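Local coordinates for protein aspartate-semialdehyde dehydrogenase 2 (Vibrio cholerae, PDB 2R00) that catalyses the NADPH-dependent reductive dephosphorylation of L-aspartyl-4-phosphate to L-aspartate-semialdehyde, a shared step toward lysine, methionine and threonine, at residues A[246-251]-A[307-312]. Sequence-based numbering, arbitrary orientation.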
loop_
_atom_site.group_PDB
_atom_site.type_symbol
_atom_site.label_atom_id
_atom_site.label_comp_id
_atom_site.label_asym_id
_atom_site.label_seq_id
_atom_site.Cartn_x
_atom_site.Cartn_y
_atom_site.Cartn_z
ATOM N N GLU A 246 -2.215 2.100 -6.751
ATOM C CA GLU A 246 -2.106 3.196 -5.792
ATOM C C GLU A 246 -3.142 3.027 -4.707
ATOM O O GLU A 246 -4.276 2.699 -4.996
ATOM C CB GLU A 246 -2.383 4.535 -6.454
ATOM C CG GLU A 246 -1.572 4.794 -7.673
ATOM C CD GLU A 246 -1.940 6.076 -8.323
ATOM O OE1 GLU A 246 -3.127 6.460 -8.291
ATOM O OE2 GLU A 246 -1.036 6.703 -8.869
ATOM N N ALA A 247 -2.737 3.266 -3.466
ATOM C CA ALA A 247 -3.650 3.353 -2.333
ATOM C C ALA A 247 -3.789 4.834 -2.019
ATOM O O ALA A 247 -2.775 5.536 -1.864
ATOM C CB ALA A 247 -3.075 2.605 -1.129
ATOM N N VAL A 248 -5.026 5.323 -1.961
ATOM C CA VAL A 248 -5.270 6.765 -1.823
ATOM C C VAL A 248 -6.114 7.070 -0.597
ATOM O O VAL A 248 -7.203 6.507 -0.418
ATOM C CB VAL A 248 -5.995 7.380 -3.073
ATOM C CG1 VAL A 248 -6.024 8.913 -2.982
ATOM C CG2 VAL A 248 -5.330 6.940 -4.368
ATOM N N HIS A 249 -5.597 7.956 0.251
ATOM C CA HIS A 249 -6.404 8.549 1.303
ATOM C C HIS A 249 -6.564 10.041 1.036
ATOM O O HIS A 249 -5.571 10.735 0.784
ATOM C CB HIS A 249 -5.783 8.340 2.689
ATOM C CG HIS A 249 -6.520 9.059 3.778
ATOM N ND1 HIS A 249 -7.637 8.539 4.393
ATOM C CD2 HIS A 249 -6.322 10.279 4.331
ATOM C CE1 HIS A 249 -8.080 9.399 5.294
ATOM N NE2 HIS A 249 -7.301 10.464 5.273
ATOM N N VAL A 250 -7.805 10.522 1.091
ATOM C CA VAL A 250 -8.083 11.946 0.932
ATOM C C VAL A 250 -8.824 12.547 2.127
ATOM O O VAL A 250 -9.768 11.969 2.661
ATOM C CB VAL A 250 -8.807 12.283 -0.416
ATOM C CG1 VAL A 250 -7.950 11.834 -1.595
ATOM C CG2 VAL A 250 -10.169 11.648 -0.500
ATOM N N GLU A 251 -8.340 13.701 2.554
ATOM C CA GLU A 251 -8.984 14.501 3.571
ATOM C C GLU A 251 -9.789 15.547 2.797
ATOM O O GLU A 251 -9.216 16.380 2.081
ATOM C CB GLU A 251 -7.911 15.145 4.446
ATOM C CG GLU A 251 -8.366 15.607 5.800
ATOM C CD GLU A 251 -8.889 14.491 6.687
ATOM O OE1 GLU A 251 -9.867 14.763 7.397
ATOM O OE2 GLU A 251 -8.354 13.361 6.681
ATOM N N ILE A 307 -11.748 9.769 3.086
ATOM C CA ILE A 307 -12.147 8.775 2.085
ATOM C C ILE A 307 -10.922 7.994 1.599
ATOM O O ILE A 307 -9.844 8.570 1.379
ATOM C CB ILE A 307 -12.947 9.434 0.907
ATOM C CG1 ILE A 307 -14.449 9.428 1.210
ATOM C CG2 ILE A 307 -12.717 8.720 -0.430
ATOM C CD1 ILE A 307 -15.143 8.070 0.891
ATOM N N ASN A 308 -11.104 6.682 1.461
ATOM C CA ASN A 308 -10.062 5.755 1.044
ATOM C C ASN A 308 -10.499 5.002 -0.207
ATOM O O ASN A 308 -11.661 4.632 -0.335
ATOM C CB ASN A 308 -9.780 4.733 2.152
ATOM C CG ASN A 308 -9.291 5.378 3.425
ATOM O OD1 ASN A 308 -8.108 5.696 3.556
ATOM N ND2 ASN A 308 -10.199 5.576 4.375
ATOM N N LEU A 309 -9.556 4.776 -1.115
ATOM C CA LEU A 309 -9.795 3.998 -2.326
ATOM C C LEU A 309 -8.463 3.510 -2.871
ATOM O O LEU A 309 -7.419 4.087 -2.568
ATOM C CB LEU A 309 -10.528 4.828 -3.394
ATOM C CG LEU A 309 -9.829 6.095 -3.923
ATOM C CD1 LEU A 309 -10.216 6.357 -5.354
ATOM C CD2 LEU A 309 -10.124 7.299 -3.061
ATOM N N TRP A 310 -8.513 2.440 -3.658
ATOM C CA TRP A 310 -7.368 1.952 -4.411
ATOM C C TRP A 310 -7.652 2.083 -5.895
ATOM O O TRP A 310 -8.787 1.918 -6.337
ATOM C CB TRP A 310 -7.073 0.491 -4.074
ATOM C CG TRP A 310 -6.365 0.309 -2.751
ATOM C CD1 TRP A 310 -6.815 0.699 -1.518
ATOM C CD2 TRP A 310 -5.098 -0.327 -2.534
ATOM N NE1 TRP A 310 -5.898 0.355 -0.549
ATOM C CE2 TRP A 310 -4.839 -0.280 -1.144
ATOM C CE3 TRP A 310 -4.153 -0.926 -3.380
ATOM C CZ2 TRP A 310 -3.676 -0.813 -0.582
ATOM C CZ3 TRP A 310 -3.002 -1.449 -2.825
ATOM C CH2 TRP A 310 -2.772 -1.398 -1.436
ATOM N N VAL A 311 -6.609 2.406 -6.651
ATOM C CA VAL A 311 -6.722 2.691 -8.071
ATOM C C VAL A 311 -5.680 1.845 -8.772
ATOM O O VAL A 311 -4.516 1.819 -8.360
ATOM C CB VAL A 311 -6.466 4.200 -8.363
ATOM C CG1 VAL A 311 -6.698 4.514 -9.829
ATOM C CG2 VAL A 311 -7.336 5.068 -7.499
ATOM N N VAL A 312 -6.100 1.129 -9.810
ATOM C CA VAL A 312 -5.221 0.218 -10.529
ATOM C C VAL A 312 -5.217 0.529 -12.033
ATOM O O VAL A 312 -6.240 0.912 -12.605
ATOM C CB VAL A 312 -5.593 -1.280 -10.247
ATOM C CG1 VAL A 312 -4.850 -2.226 -11.173
ATOM C CG2 VAL A 312 -5.285 -1.651 -8.789
HETATM O O HOH W 1 -6.127 3.968 1.613
#
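Val248 meets Leu309 and Val311 on the face of this antiparallel strand pair that also carries Glu246: its CB lies 4.1 Å from Leu309 CD2, and its CG2, anti to the carbonyl carbon, lies 4.2 Å from Val311 CG2. Val250 and Ile307 run side by side farther along that face. On the other face the Ala247 methyl sits over the Trp310 indole in a CH-pi contact, CB 3.7 Å from the centroid of the six-membered ring. Six backbone hydrogen bonds join the hydrogen-bonded pairs Glu246-Val311, Val248-Leu309 and Val250-Ile307; the straightest is Val250 N to Ile307 O, 2.8 Å and 172°. Beyond Trp310 on its face, His249 ND1 donates to Asn308 OD1 (3.0 Å); the oxygen lies in the imidazole plane, but the donor stands 46° out of the amide carbonyl plane. A water also donates to this OD1, while Asn308 ND2 hydrogen-bonds Asp300 OD1. Arg151 and Asn153 of the second subunit pack against His249 and Asn308. Glu246 lies beside His244, the predicted proton acceptor. Both strands are central in the dimerisation-domain sheet, between strands 149-159 and 292-300, and helix 131-147, starting at catalytic Cys131, packs on Glu246 and Val248.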